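Local coordinates for protein myosin-2 (Saccharomyces cerevisiae, PDB 6IXO) that transports organelles and proteins along polarized actin cables, its globular tail, the part described here, binding receptor proteins on the cargo, at residues A[241-246]-A[370-375]; A[289-294]-A[307-312]; A[301-306]-A[320-325]; A[313-318]-A[343-348]. All coordinates share one frame; numbering follows the deposited sequence.

Interaction 1 (A[241-246]-A[370-375]); sequences CFNELI and ITPETG
The carboxamide of N243 lies against the backbone of I370 and bonds to both polar atoms of that one residue. I370 N donates to N243 OD1 at 2.8 Å, with an N-H...O angle of 161°; the donor sits in the carbonyl plane, on a lone pair of OD1. On the return leg N243 ND2 donates to I370 O, again at 2.8 Å, and here the acceptor lies only 7° out of the plane of the amide. Two bonds of equal length running in opposite senses fix the rotation of the amide. The contact thereby fastens the irregular segment 370-375, extended from I370 to E373 and part of the long loop between helices 336-350 and 403-415, to helix 223-247 of the DIL region of the cargo-binding tail. Beside the polar pair, F242 and I370 cross at about a right angle. The F242 ring is carried out with CG anti to the backbone N (chi1 178°), and I370 CD1 approaches it obliquely, 3.7 Å from F242 CD2. The same ring also meets T289 and L313, while the I370 side chain also touches H285 of helix 284-294. Farther along the loop, P372 CD comes within 4.3 Å of N243 ND2, a looser contact at the margin, and E373 O accepts a hydrogen bond from Q167 NE2 of helix 134-180.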
loop_
_atom_site.group_PDB
_atom_site.type_symbol
_atom_site.label_atom_id
_atom_site.label_comp_id
_atom_site.label_asym_id
_atom_site.label_seq_id
_atom_site.Cartn_x
_atom_site.Cartn_y
_atom_site.Cartn_z
ATOM N N CYS A 241 -11.678 -14.158 -2.375
ATOM C CA CYS A 241 -12.671 -14.898 -1.529
ATOM C C CYS A 241 -13.881 -15.371 -2.340
ATOM O O CYS A 241 -14.391 -16.495 -2.132
ATOM C CB CYS A 241 -13.156 -14.028 -0.360
ATOM S SG CYS A 241 -11.784 -13.754 0.811
ATOM N N PHE A 242 -14.366 -14.521 -3.239
ATOM C CA PHE A 242 -15.462 -14.924 -4.122
ATOM C C PHE A 242 -15.097 -16.200 -4.905
ATOM O O PHE A 242 -15.892 -17.154 -5.013
ATOM C CB PHE A 242 -15.817 -13.803 -5.115
ATOM C CG PHE A 242 -16.916 -14.198 -6.081
ATOM C CD1 PHE A 242 -18.260 -14.088 -5.708
ATOM C CD2 PHE A 242 -16.603 -14.738 -7.347
ATOM C CE1 PHE A 242 -19.310 -14.479 -6.593
ATOM C CE2 PHE A 242 -17.646 -15.144 -8.253
ATOM C CZ PHE A 242 -19.003 -15.008 -7.856
ATOM N N ASN A 243 -13.896 -16.199 -5.469
ATOM C CA ASN A 243 -13.462 -17.305 -6.291
ATOM C C ASN A 243 -13.434 -18.576 -5.460
ATOM O O ASN A 243 -13.794 -19.629 -5.948
ATOM C CB ASN A 243 -12.090 -17.034 -6.904
ATOM C CG ASN A 243 -12.130 -15.923 -7.974
ATOM O OD1 ASN A 243 -13.209 -15.530 -8.445
ATOM N ND2 ASN A 243 -10.954 -15.463 -8.395
ATOM N N GLU A 244 -13.026 -18.487 -4.203
ATOM C CA GLU A 244 -13.028 -19.695 -3.364
ATOM C C GLU A 244 -14.449 -20.131 -3.097
ATOM O O GLU A 244 -14.771 -21.338 -3.142
ATOM C CB GLU A 244 -12.304 -19.458 -2.034
ATOM C CG GLU A 244 -10.766 -19.300 -2.204
ATOM C CD GLU A 244 -10.108 -20.571 -2.710
ATOM O OE1 GLU A 244 -10.574 -21.696 -2.374
ATOM O OE2 GLU A 244 -9.124 -20.456 -3.467
ATOM N N LEU A 245 -15.305 -19.162 -2.789
ATOM C CA LEU A 245 -16.674 -19.493 -2.485
ATOM C C LEU A 245 -17.353 -20.172 -3.661
ATOM O O LEU A 245 -18.073 -21.152 -3.500
ATOM C CB LEU A 245 -17.451 -18.229 -2.100
ATOM C CG LEU A 245 -17.213 -17.753 -0.690
ATOM C CD1 LEU A 245 -17.617 -16.229 -0.578
ATOM C CD2 LEU A 245 -18.059 -18.583 0.278
ATOM N N ILE A 246 -17.132 -19.664 -4.866
ATOM C CA ILE A 246 -17.964 -20.154 -5.968
ATOM C C ILE A 246 -17.577 -21.589 -6.406
ATOM O O ILE A 246 -18.359 -22.282 -7.095
ATOM C CB ILE A 246 -17.899 -19.188 -7.196
ATOM C CG1 ILE A 246 -19.126 -19.450 -8.095
ATOM C CG2 ILE A 246 -16.507 -19.269 -7.926
ATOM C CD1 ILE A 246 -19.380 -18.433 -9.151
ATOM N N ILE A 370 -13.585 -14.069 -10.794
ATOM C CA ILE A 370 -13.168 -12.679 -10.933
ATOM C C ILE A 370 -11.651 -12.682 -11.003
ATOM O O ILE A 370 -10.993 -13.243 -10.128
ATOM C CB ILE A 370 -13.624 -11.865 -9.738
ATOM C CG1 ILE A 370 -15.153 -11.900 -9.633
ATOM C CG2 ILE A 370 -13.158 -10.373 -9.817
ATOM C CD1 ILE A 370 -15.579 -11.298 -8.320
ATOM N N THR A 371 -11.093 -12.064 -12.018
ATOM C CA THR A 371 -9.632 -11.946 -12.088
ATOM C C THR A 371 -9.076 -10.999 -11.020
ATOM O O THR A 371 -9.411 -9.828 -11.030
ATOM C CB THR A 371 -9.230 -11.429 -13.449
ATOM O OG1 THR A 371 -9.660 -12.379 -14.419
ATOM C CG2 THR A 371 -7.711 -11.214 -13.517
ATOM N N PRO A 372 -8.250 -11.502 -10.081
ATOM C CA PRO A 372 -7.681 -10.593 -9.064
ATOM C C PRO A 372 -6.758 -9.563 -9.731
ATOM O O PRO A 372 -6.098 -9.906 -10.716
ATOM C CB PRO A 372 -6.894 -11.530 -8.137
ATOM C CG PRO A 372 -7.447 -12.929 -8.427
ATOM C CD PRO A 372 -7.854 -12.900 -9.871
ATOM N N GLU A 373 -6.766 -8.324 -9.252
ATOM C CA GLU A 373 -5.867 -7.305 -9.856
ATOM C C GLU A 373 -4.526 -7.431 -9.182
ATOM O O GLU A 373 -4.434 -7.203 -7.968
ATOM C CB GLU A 373 -6.392 -5.886 -9.656
ATOM C CG GLU A 373 -7.624 -5.517 -10.460
ATOM C CD GLU A 373 -7.448 -5.702 -11.958
ATOM O OE1 GLU A 373 -8.465 -5.995 -12.631
ATOM O OE2 GLU A 373 -6.309 -5.553 -12.462
ATOM N N THR A 374 -3.488 -7.750 -9.950
ATOM C CA THR A 374 -2.197 -7.961 -9.323
ATOM C C THR A 374 -1.185 -6.910 -9.765
ATOM O O THR A 374 -0.024 -6.974 -9.388
ATOM C CB THR A 374 -1.665 -9.378 -9.631
ATOM O OG1 THR A 374 -1.589 -9.553 -11.044
ATOM C CG2 THR A 374 -2.627 -10.410 -9.016
ATOM N N GLY A 375 -1.623 -5.984 -10.604
ATOM C CA GLY A 375 -0.798 -4.828 -10.931
ATOM C C GLY A 375 0.092 -5.096 -12.135
ATOM O O GLY A 375 -0.109 -6.079 -12.842
#

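Interaction 2 (A[289-294]-A[307-312]); sequences TAKLLQ and RGICYS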
loop_
_atom_site.group_PDB
_atom_site.type_symbol
_atom_site.label_atom_id
_atom_site.label_comp_id
_atom_site.label_asym_id
_atom_site.label_seq_id
_atom_site.Cartn_x
_atom_site.Cartn_y
_atom_site.Cartn_z
ATOM N N THR A 289 -23.114 -12.191 -2.739
ATOM C CA THR A 289 -23.152 -13.645 -2.519
ATOM C C THR A 289 -23.845 -13.993 -1.206
ATOM O O THR A 289 -24.719 -14.902 -1.149
ATOM C CB THR A 289 -21.740 -14.220 -2.548
ATOM O OG1 THR A 289 -21.243 -14.034 -3.868
ATOM C CG2 THR A 289 -21.710 -15.746 -2.204
ATOM N N ALA A 290 -23.468 -13.281 -0.147
ATOM C CA ALA A 290 -24.134 -13.449 1.154
ATOM C C ALA A 290 -25.626 -13.260 1.022
ATOM O O ALA A 290 -26.431 -14.025 1.610
ATOM C CB ALA A 290 -23.543 -12.460 2.183
ATOM N N LYS A 291 -26.048 -12.248 0.258
ATOM C CA LYS A 291 -27.513 -12.035 0.087
ATOM C C LYS A 291 -28.135 -13.227 -0.635
ATOM O O LYS A 291 -29.182 -13.745 -0.251
ATOM C CB LYS A 291 -27.806 -10.760 -0.692
ATOM C CG LYS A 291 -27.611 -9.484 0.152
ATOM C CD LYS A 291 -27.624 -8.199 -0.682
ATOM C CE LYS A 291 -27.672 -6.930 0.186
ATOM N NZ LYS A 291 -26.679 -6.922 1.304
ATOM N N LEU A 292 -27.461 -13.675 -1.686
ATOM C CA LEU A 292 -27.987 -14.757 -2.504
ATOM C C LEU A 292 -28.215 -15.982 -1.618
ATOM O O LEU A 292 -29.201 -16.726 -1.770
ATOM C CB LEU A 292 -27.017 -15.078 -3.661
ATOM C CG LEU A 292 -27.407 -16.239 -4.606
ATOM C CD1 LEU A 292 -26.748 -16.073 -5.960
ATOM C CD2 LEU A 292 -26.970 -17.594 -4.037
ATOM N N LEU A 293 -27.289 -16.198 -0.697
ATOM C CA LEU A 293 -27.326 -17.375 0.150
ATOM C C LEU A 293 -28.443 -17.276 1.195
ATOM O O LEU A 293 -28.799 -18.278 1.807
ATOM C CB LEU A 293 -25.985 -17.573 0.823
ATOM C CG LEU A 293 -24.820 -17.952 -0.108
ATOM C CD1 LEU A 293 -23.550 -18.220 0.738
ATOM C CD2 LEU A 293 -25.180 -19.217 -0.913
ATOM N N GLN A 294 -29.009 -16.088 1.355
ATOM C CA GLN A 294 -30.000 -15.882 2.408
ATOM C C GLN A 294 -31.411 -15.661 1.932
ATOM O O GLN A 294 -32.379 -16.017 2.646
ATOM C CB GLN A 294 -29.580 -14.679 3.274
ATOM C CG GLN A 294 -28.347 -14.966 4.128
ATOM C CD GLN A 294 -27.926 -13.772 4.937
ATOM O OE1 GLN A 294 -27.117 -12.962 4.493
ATOM N NE2 GLN A 294 -28.496 -13.638 6.126
ATOM N N ARG A 307 -31.845 -11.240 -9.120
ATOM C CA ARG A 307 -30.987 -10.697 -10.171
ATOM C C ARG A 307 -30.734 -9.205 -10.009
ATOM O O ARG A 307 -29.619 -8.740 -10.255
ATOM C CB ARG A 307 -31.592 -10.961 -11.535
ATOM C CG ARG A 307 -31.624 -12.421 -11.890
ATOM C CD ARG A 307 -32.387 -12.616 -13.193
ATOM N NE ARG A 307 -31.716 -11.946 -14.306
ATOM C CZ ARG A 307 -32.275 -11.756 -15.500
ATOM N NH1 ARG A 307 -33.513 -12.176 -15.727
ATOM N NH2 ARG A 307 -31.600 -11.142 -16.462
ATOM N N GLY A 308 -31.760 -8.454 -9.604
ATOM C CA GLY A 308 -31.592 -7.034 -9.326
ATOM C C GLY A 308 -30.767 -6.768 -8.080
ATOM O O GLY A 308 -30.002 -5.795 -8.027
ATOM N N ILE A 309 -30.905 -7.617 -7.063
ATOM C CA ILE A 309 -30.067 -7.484 -5.875
ATOM C C ILE A 309 -28.608 -7.781 -6.215
ATOM O O ILE A 309 -27.696 -7.072 -5.777
ATOM C CB ILE A 309 -30.518 -8.421 -4.751
ATOM C CG1 ILE A 309 -31.924 -8.025 -4.267
ATOM C CG2 ILE A 309 -29.503 -8.411 -3.625
ATOM C CD1 ILE A 309 -32.591 -9.054 -3.350
ATOM N N CYS A 310 -28.399 -8.809 -7.027
ATOM C CA CYS A 310 -27.053 -9.276 -7.360
ATOM C C CYS A 310 -26.542 -8.673 -8.662
ATOM O O CYS A 310 -26.091 -9.398 -9.547
ATOM C CB CYS A 310 -27.059 -10.802 -7.436
ATOM S SG CYS A 310 -27.474 -11.510 -5.823
ATOM N N TYR A 311 -26.613 -7.346 -8.777
ATOM C CA TYR A 311 -26.285 -6.670 -10.040
ATOM C C TYR A 311 -24.810 -6.794 -10.418
ATOM O O TYR A 311 -24.415 -6.400 -11.512
ATOM C CB TYR A 311 -26.681 -5.173 -9.993
ATOM C CG TYR A 311 -26.001 -4.377 -8.892
ATOM C CD1 TYR A 311 -24.755 -3.796 -9.086
ATOM C CD2 TYR A 311 -26.612 -4.209 -7.657
ATOM C CE1 TYR A 311 -24.127 -3.078 -8.072
ATOM C CE2 TYR A 311 -25.996 -3.496 -6.641
ATOM C CZ TYR A 311 -24.755 -2.930 -6.853
ATOM O OH TYR A 311 -24.158 -2.227 -5.837
ATOM N N SER A 312 -23.979 -7.319 -9.525
ATOM C CA SER A 312 -22.572 -7.493 -9.876
ATOM C C SER A 312 -22.235 -8.932 -10.251
ATOM O O SER A 312 -21.077 -9.269 -10.523
ATOM C CB SER A 312 -21.681 -7.035 -8.725
ATOM O OG SER A 312 -21.878 -5.652 -8.479
#
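Helices 284-294 and 300-309, successive in the helical DIL region of the tail, meet here through two residue pairs, K291 with I309 and L292 with C310. In the first, the aliphatic part of the lysine does the touching: K291 CD lies 3.5 Å from I309 CG2, closer than two carbons normally pack, and K291 CB stands 4.1 Å from that same methyl. The two side chains cross obliquely. Beyond CD the lysine bends at chi4 (48°), and the ammonium end turns off from helix 300-309, so the contact is made by methylenes and not by the charge. Deeper in, C310 SG approaches L292 CB at 4.2 Å, the thiol packing as an apolar group. C310 is the first residue past helix 300-309 to leave helical backbone angles (phi -95°, psi 51°), which places this sulfur contact at the turn where the chain breaks off toward helix 315-323. L318 of that next helix touches both L292 and C310, making the seam part of a three-helix junction. No hydrogen bond joins the two segments directly; nearby, S312 N donates to Q288 OE1, a polar tie from the turn to helix 284-294.

Interaction 3 (A[301-306]-A[320-325]); sequences EDIDIL and KLISQY
I322 places CG1 anti to its carbonyl carbon (chi1 -68°) and continues in an extended form at chi2 (167°), which carries CD1 outward to meet L306 and I303 on the other helix. I303 differs in its second torsion: chi2 of -55° folds the CG1-CD1 arm and brings CD1 closer to I322 than the first bond would suggest. The closer of the two contacts is L306 CD2 to I322 CD1, 3.9 Å; I303 CD1 stands at 4.2 Å from the same I322 methyl. In both pairs the terminal methyls meet end-on, and one terminal methyl thus serves two partners that are three residues apart on helix 300-309. The backbones remain well separated, with the nearest CA atoms, those of I303 and I322, 10.1 Å apart, and the buried area is small, 86 Å² summed over both sides. Helix 300-309 and helix 315-323 are consecutive in the all-helical DIL region, and other helices complete the apolar core between them: L339 of helix 336-350 touches I322, I338 and V342 touch I303, and L292 of helix 284-294 touches L306. Polar ties flank the patch: D302 forms a salt bridge with R296, and D304 OD1 is hydrogen-bonded to Y341 OH of helix 336-350. All three residues of the contact are buried and no hydrogen bond crosses it, which implies cohesion through dispersion and exclusion of water, with little directional constraint on how the methyls meet.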
loop_
_atom_site.group_PDB
_atom_site.type_symbol
_atom_site.label_atom_id
_atom_site.label_comp_id
_atom_site.label_asym_id
_atom_site.label_seq_id
_atom_site.Cartn_x
_atom_site.Cartn_y
_atom_site.Cartn_z
ATOM N N GLU A 301 -40.404 -15.035 -9.587
ATOM C CA GLU A 301 -40.220 -13.656 -9.160
ATOM C C GLU A 301 -39.064 -13.504 -8.169
ATOM O O GLU A 301 -38.338 -12.494 -8.199
ATOM C CB GLU A 301 -41.499 -13.111 -8.544
ATOM C CG GLU A 301 -41.449 -11.612 -8.383
ATOM C CD GLU A 301 -42.578 -11.091 -7.540
ATOM O OE1 GLU A 301 -43.439 -11.903 -7.138
ATOM O OE2 GLU A 301 -42.601 -9.870 -7.277
ATOM N N ASP A 302 -38.898 -14.493 -7.290
ATOM C CA ASP A 302 -37.752 -14.517 -6.379
ATOM C C ASP A 302 -36.457 -14.386 -7.165
ATOM O O ASP A 302 -35.517 -13.665 -6.774
ATOM C CB ASP A 302 -37.710 -15.817 -5.565
ATOM C CG ASP A 302 -38.714 -15.846 -4.417
ATOM O OD1 ASP A 302 -39.251 -14.786 -4.034
ATOM O OD2 ASP A 302 -38.942 -16.952 -3.883
ATOM N N ILE A 303 -36.399 -15.112 -8.270
ATOM C CA ILE A 303 -35.182 -15.121 -9.064
ATOM C C ILE A 303 -35.037 -13.786 -9.794
ATOM O O ILE A 303 -33.939 -13.254 -9.868
ATOM C CB ILE A 303 -35.164 -16.322 -10.038
ATOM C CG1 ILE A 303 -35.119 -17.638 -9.239
ATOM C CG2 ILE A 303 -33.973 -16.251 -10.961
ATOM C CD1 ILE A 303 -33.935 -17.722 -8.230
ATOM N N ASP A 304 -36.130 -13.216 -10.295
ATOM C CA ASP A 304 -36.026 -11.912 -10.945
ATOM C C ASP A 304 -35.585 -10.844 -9.945
ATOM O O ASP A 304 -34.797 -9.958 -10.285
ATOM C CB ASP A 304 -37.343 -11.501 -11.610
ATOM C CG ASP A 304 -37.698 -12.377 -12.806
ATOM O OD1 ASP A 304 -36.770 -12.936 -13.427
ATOM O OD2 ASP A 304 -38.904 -12.508 -13.121
ATOM N N ILE A 305 -36.070 -10.934 -8.711
ATOM C CA ILE A 305 -35.666 -9.979 -7.678
ATOM C C ILE A 305 -34.183 -10.167 -7.295
ATOM O O ILE A 305 -33.433 -9.194 -7.143
ATOM C CB ILE A 305 -36.558 -10.110 -6.425
ATOM C CG1 ILE A 305 -37.997 -9.704 -6.752
ATOM C CG2 ILE A 305 -36.036 -9.253 -5.281
ATOM C CD1 ILE A 305 -39.015 -10.208 -5.734
ATOM N N LEU A 306 -33.782 -11.425 -7.142
ATOM C CA LEU A 306 -32.409 -11.782 -6.811
ATOM C C LEU A 306 -31.438 -11.216 -7.856
ATOM O O LEU A 306 -30.349 -10.742 -7.529
ATOM C CB LEU A 306 -32.280 -13.302 -6.713
ATOM C CG LEU A 306 -30.878 -13.886 -6.560
ATOM C CD1 LEU A 306 -30.327 -13.511 -5.194
ATOM C CD2 LEU A 306 -30.919 -15.394 -6.720
ATOM N N LYS A 320 -24.129 -21.116 -10.791
ATOM C CA LYS A 320 -23.213 -21.931 -9.986
ATOM C C LYS A 320 -23.572 -21.875 -8.516
ATOM O O LYS A 320 -23.560 -22.880 -7.817
ATOM C CB LYS A 320 -21.754 -21.460 -10.132
ATOM C CG LYS A 320 -21.105 -21.773 -11.448
ATOM C CD LYS A 320 -20.887 -23.260 -11.635
ATOM C CE LYS A 320 -20.381 -23.552 -13.047
ATOM N NZ LYS A 320 -20.011 -24.969 -13.209
ATOM N N LEU A 321 -23.832 -20.667 -8.036
ATOM C CA LEU A 321 -24.107 -20.481 -6.618
ATOM C C LEU A 321 -25.421 -21.153 -6.245
ATOM O O LEU A 321 -25.492 -21.863 -5.238
ATOM C CB LEU A 321 -24.167 -19.007 -6.272
ATOM C CG LEU A 321 -22.801 -18.305 -6.404
ATOM C CD1 LEU A 321 -23.003 -16.806 -6.298
ATOM C CD2 LEU A 321 -21.844 -18.791 -5.320
ATOM N N ILE A 322 -26.449 -20.898 -7.054
ATOM C CA ILE A 322 -27.759 -21.509 -6.794
ATOM C C ILE A 322 -27.707 -23.031 -6.948
ATOM O O ILE A 322 -28.318 -23.754 -6.132
ATOM C CB ILE A 322 -28.848 -20.947 -7.735
ATOM C CG1 ILE A 322 -29.112 -19.487 -7.387
ATOM C CG2 ILE A 322 -30.199 -21.791 -7.617
ATOM C CD1 ILE A 322 -29.902 -18.746 -8.413
ATOM N N SER A 323 -27.018 -23.540 -7.985
ATOM C CA SER A 323 -27.077 -24.996 -8.198
ATOM C C SER A 323 -26.237 -25.691 -7.127
ATOM O O SER A 323 -26.437 -26.841 -6.858
ATOM C CB SER A 323 -26.609 -25.405 -9.602
ATOM O OG SER A 323 -25.332 -24.861 -9.867
ATOM N N GLN A 324 -25.290 -24.976 -6.514
ATOM C CA GLN A 324 -24.478 -25.578 -5.446
ATOM C C GLN A 324 -24.992 -25.320 -4.035
ATOM O O GLN A 324 -24.390 -25.764 -3.059
ATOM C CB GLN A 324 -23.014 -25.046 -5.554
ATOM C CG GLN A 324 -22.359 -25.628 -6.833
ATOM C CD GLN A 324 -21.066 -24.891 -7.187
ATOM O OE1 GLN A 324 -20.444 -24.245 -6.327
ATOM N NE2 GLN A 324 -20.671 -24.988 -8.444
ATOM N N TYR A 325 -26.072 -24.559 -3.928
ATOM C CA TYR A 325 -26.677 -24.251 -2.627
ATOM C C TYR A 325 -27.069 -25.519 -1.857
ATOM O O TYR A 325 -27.719 -26.386 -2.419
ATOM C CB TYR A 325 -27.921 -23.397 -2.830
ATOM C CG TYR A 325 -28.622 -22.995 -1.544
ATOM C CD1 TYR A 325 -28.144 -21.952 -0.775
ATOM C CD2 TYR A 325 -29.802 -23.641 -1.136
ATOM C CE1 TYR A 325 -28.810 -21.545 0.404
ATOM C CE2 TYR A 325 -30.450 -23.270 0.027
ATOM C CZ TYR A 325 -29.959 -22.197 0.775
ATOM O OH TYR A 325 -30.625 -21.860 1.912
#

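Interaction 4 (A[313-318]-A[343-348]); sequences LTPAQL and ADIVKK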
loop_
_atom_site.group_PDB
_atom_site.type_symbol
_atom_site.label_atom_id
_atom_site.label_comp_id
_atom_site.label_asym_id
_atom_site.label_seq_id
_atom_site.Cartn_x
_atom_site.Cartn_y
_atom_site.Cartn_z
ATOM N N LEU A 313 -23.240 -9.796 -10.222
ATOM C CA LEU A 313 -23.006 -11.194 -10.525
ATOM C C LEU A 313 -23.605 -11.499 -11.885
ATOM O O LEU A 313 -24.669 -10.991 -12.212
ATOM C CB LEU A 313 -23.607 -12.093 -9.452
ATOM C CG LEU A 313 -23.089 -11.872 -8.024
ATOM C CD1 LEU A 313 -23.740 -12.930 -7.091
ATOM C CD2 LEU A 313 -21.575 -12.010 -7.989
ATOM N N THR A 314 -22.914 -12.307 -12.682
ATOM C CA THR A 314 -23.422 -12.693 -13.997
ATOM C C THR A 314 -24.423 -13.825 -13.864
ATOM O O THR A 314 -24.439 -14.517 -12.850
ATOM C CB THR A 314 -22.305 -13.168 -14.897
ATOM O OG1 THR A 314 -21.766 -14.352 -14.300
ATOM C CG2 THR A 314 -21.167 -12.052 -15.035
ATOM N N PRO A 315 -25.242 -14.046 -14.893
ATOM C CA PRO A 315 -26.144 -15.190 -14.750
ATOM C C PRO A 315 -25.407 -16.530 -14.520
ATOM O O PRO A 315 -25.904 -17.365 -13.747
ATOM C CB PRO A 315 -26.905 -15.194 -16.077
ATOM C CG PRO A 315 -26.932 -13.783 -16.493
ATOM C CD PRO A 315 -25.536 -13.265 -16.107
ATOM N N ALA A 316 -24.247 -16.728 -15.153
ATOM C CA ALA A 316 -23.517 -17.987 -14.968
ATOM C C ALA A 316 -23.051 -18.122 -13.517
ATOM O O ALA A 316 -22.996 -19.224 -12.976
ATOM C CB ALA A 316 -22.317 -18.077 -15.932
ATOM N N GLN A 317 -22.673 -17.002 -12.896
ATOM C CA GLN A 317 -22.304 -17.018 -11.479
ATOM C C GLN A 317 -23.509 -17.306 -10.585
ATOM O O GLN A 317 -23.391 -18.073 -9.628
ATOM C CB GLN A 317 -21.663 -15.692 -11.051
ATOM C CG GLN A 317 -20.279 -15.490 -11.718
ATOM C CD GLN A 317 -19.754 -14.054 -11.586
ATOM O OE1 GLN A 317 -20.531 -13.109 -11.471
ATOM N NE2 GLN A 317 -18.429 -13.898 -11.641
ATOM N N LEU A 318 -24.632 -16.657 -10.862
ATOM C CA LEU A 318 -25.880 -16.958 -10.146
ATOM C C LEU A 318 -26.166 -18.448 -10.228
ATOM O O LEU A 318 -26.563 -19.084 -9.243
ATOM C CB LEU A 318 -27.061 -16.180 -10.731
ATOM C CG LEU A 318 -26.986 -14.669 -10.538
ATOM C CD1 LEU A 318 -28.189 -13.976 -11.155
ATOM C CD2 LEU A 318 -26.876 -14.337 -9.070
ATOM N N ALA A 343 -31.058 -21.684 -15.588
ATOM C CA ALA A 343 -30.241 -22.265 -16.661
ATOM C C ALA A 343 -30.624 -21.672 -18.013
ATOM O O ALA A 343 -29.775 -21.474 -18.884
ATOM C CB ALA A 343 -30.384 -23.786 -16.687
ATOM N N ASP A 344 -31.907 -21.373 -18.173
ATOM C CA ASP A 344 -32.381 -20.734 -19.389
ATOM C C ASP A 344 -31.953 -19.269 -19.467
ATOM O O ASP A 344 -31.705 -18.764 -20.563
ATOM C CB ASP A 344 -33.901 -20.863 -19.502
ATOM C CG ASP A 344 -34.326 -22.255 -19.936
ATOM O OD1 ASP A 344 -33.572 -22.880 -20.715
ATOM O OD2 ASP A 344 -35.399 -22.730 -19.491
ATOM N N ILE A 345 -31.854 -18.583 -18.326
ATOM C CA ILE A 345 -31.371 -17.205 -18.363
ATOM C C ILE A 345 -29.910 -17.205 -18.791
ATOM O O ILE A 345 -29.461 -16.323 -19.538
ATOM C CB ILE A 345 -31.531 -16.488 -17.017
ATOM C CG1 ILE A 345 -33.004 -16.176 -16.779
ATOM C CG2 ILE A 345 -30.713 -15.186 -16.993
ATOM C CD1 ILE A 345 -33.289 -15.550 -15.449
ATOM N N VAL A 346 -29.176 -18.216 -18.337
ATOM C CA VAL A 346 -27.777 -18.349 -18.717
ATOM C C VAL A 346 -27.657 -18.679 -20.209
ATOM O O VAL A 346 -26.924 -18.015 -20.935
ATOM C CB VAL A 346 -27.059 -19.424 -17.890
ATOM C CG1 VAL A 346 -25.710 -19.748 -18.507
ATOM C CG2 VAL A 346 -26.876 -18.953 -16.443
ATOM N N LYS A 347 -28.385 -19.688 -20.678
ATOM C CA LYS A 347 -28.264 -20.070 -22.085
ATOM C C LYS A 347 -28.729 -18.923 -22.988
ATOM O O LYS A 347 -28.195 -18.736 -24.083
ATOM C CB LYS A 347 -29.042 -21.360 -22.383
ATOM C CG LYS A 347 -30.421 -21.175 -23.002
ATOM C CD LYS A 347 -30.978 -22.491 -23.584
ATOM C CE LYS A 347 -32.475 -22.385 -23.902
ATOM N NZ LYS A 347 -33.011 -23.548 -24.696
ATOM N N LYS A 348 -29.693 -18.138 -22.512
ATOM C CA LYS A 348 -30.175 -16.988 -23.270
ATOM C C LYS A 348 -29.088 -15.932 -23.441
ATOM O O LYS A 348 -28.762 -15.544 -24.559
ATOM C CB LYS A 348 -31.398 -16.356 -22.598
ATOM C CG LYS A 348 -31.666 -14.942 -23.093
ATOM C CD LYS A 348 -32.984 -14.359 -22.609
ATOM C CE LYS A 348 -33.176 -12.951 -23.183
ATOM N NZ LYS A 348 -34.451 -12.297 -22.774
#
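T314 N donates to Q317 OE1 at 2.8 Å, with an N-H...O angle of 167°, at the start of the helix whose first turn packs on I345 and V346. The return bond, Q317 N to T314 OG1 at 3.1 Å, completes a capping box with T314 as the N-cap of helix 315-323. The donor of the first bond lies 29° out of the carbonyl plane of the glutamine amide, tilted although nearly straight at the hydrogen. Two bonds in opposite senses thus satisfy a backbone N-H on each side of the helix start. Q317 NE2 in turn donates to I368 O, tying the cap to the loop that follows helix 336-350.

The helix that the box opens leans on helix 336-350 by way of P315, and the backbones come close: the CA atoms of P315 and V346 are 5.3 Å apart. P315 CB meets two methyls on adjacent sides, 3.8 Å from V346 CG2 and 3.9 Å from I345 CG2. P315 and I345 cross at about a right angle, the isoleucine branch methyl meeting the CB and CG edge of the pyrrolidine. The contact lies near the surface, joining two helices of the tail domain without a hydrogen bond between the segments; R307 of helix 300-309 also touches I345, and Q319 touches V346. The valine has CG1 anti to the backbone N (chi1 168°), which turns CG2 onto the first turn of helix 315-323, 3.3 Å from P315 O and 3.7 Å from A316 N.

In the fold
All four contacts lie on the same side of the chain's centre, toward the end of the elongated, all-helical cargo-binding tail away from both chain termini. Interactions 2 and 3 share helix 300-309 and have centres about 8 Å apart; interactions 3 and 4 share helix 315-323, about 10 Å apart. Along the chain, interaction 3 alternates with both, whereas 2 closes before 4 opens. Interaction 1 spans the other three, at centre distances of about 17 to 21 Å. F242 and I246 touch residues of the others, so helices 223-247, 284-294, 300-309, 315-323 and 336-350 form one packed unit; interaction 1 holds the later loop to the DIL region at I370 before it runs on toward helix 134-180.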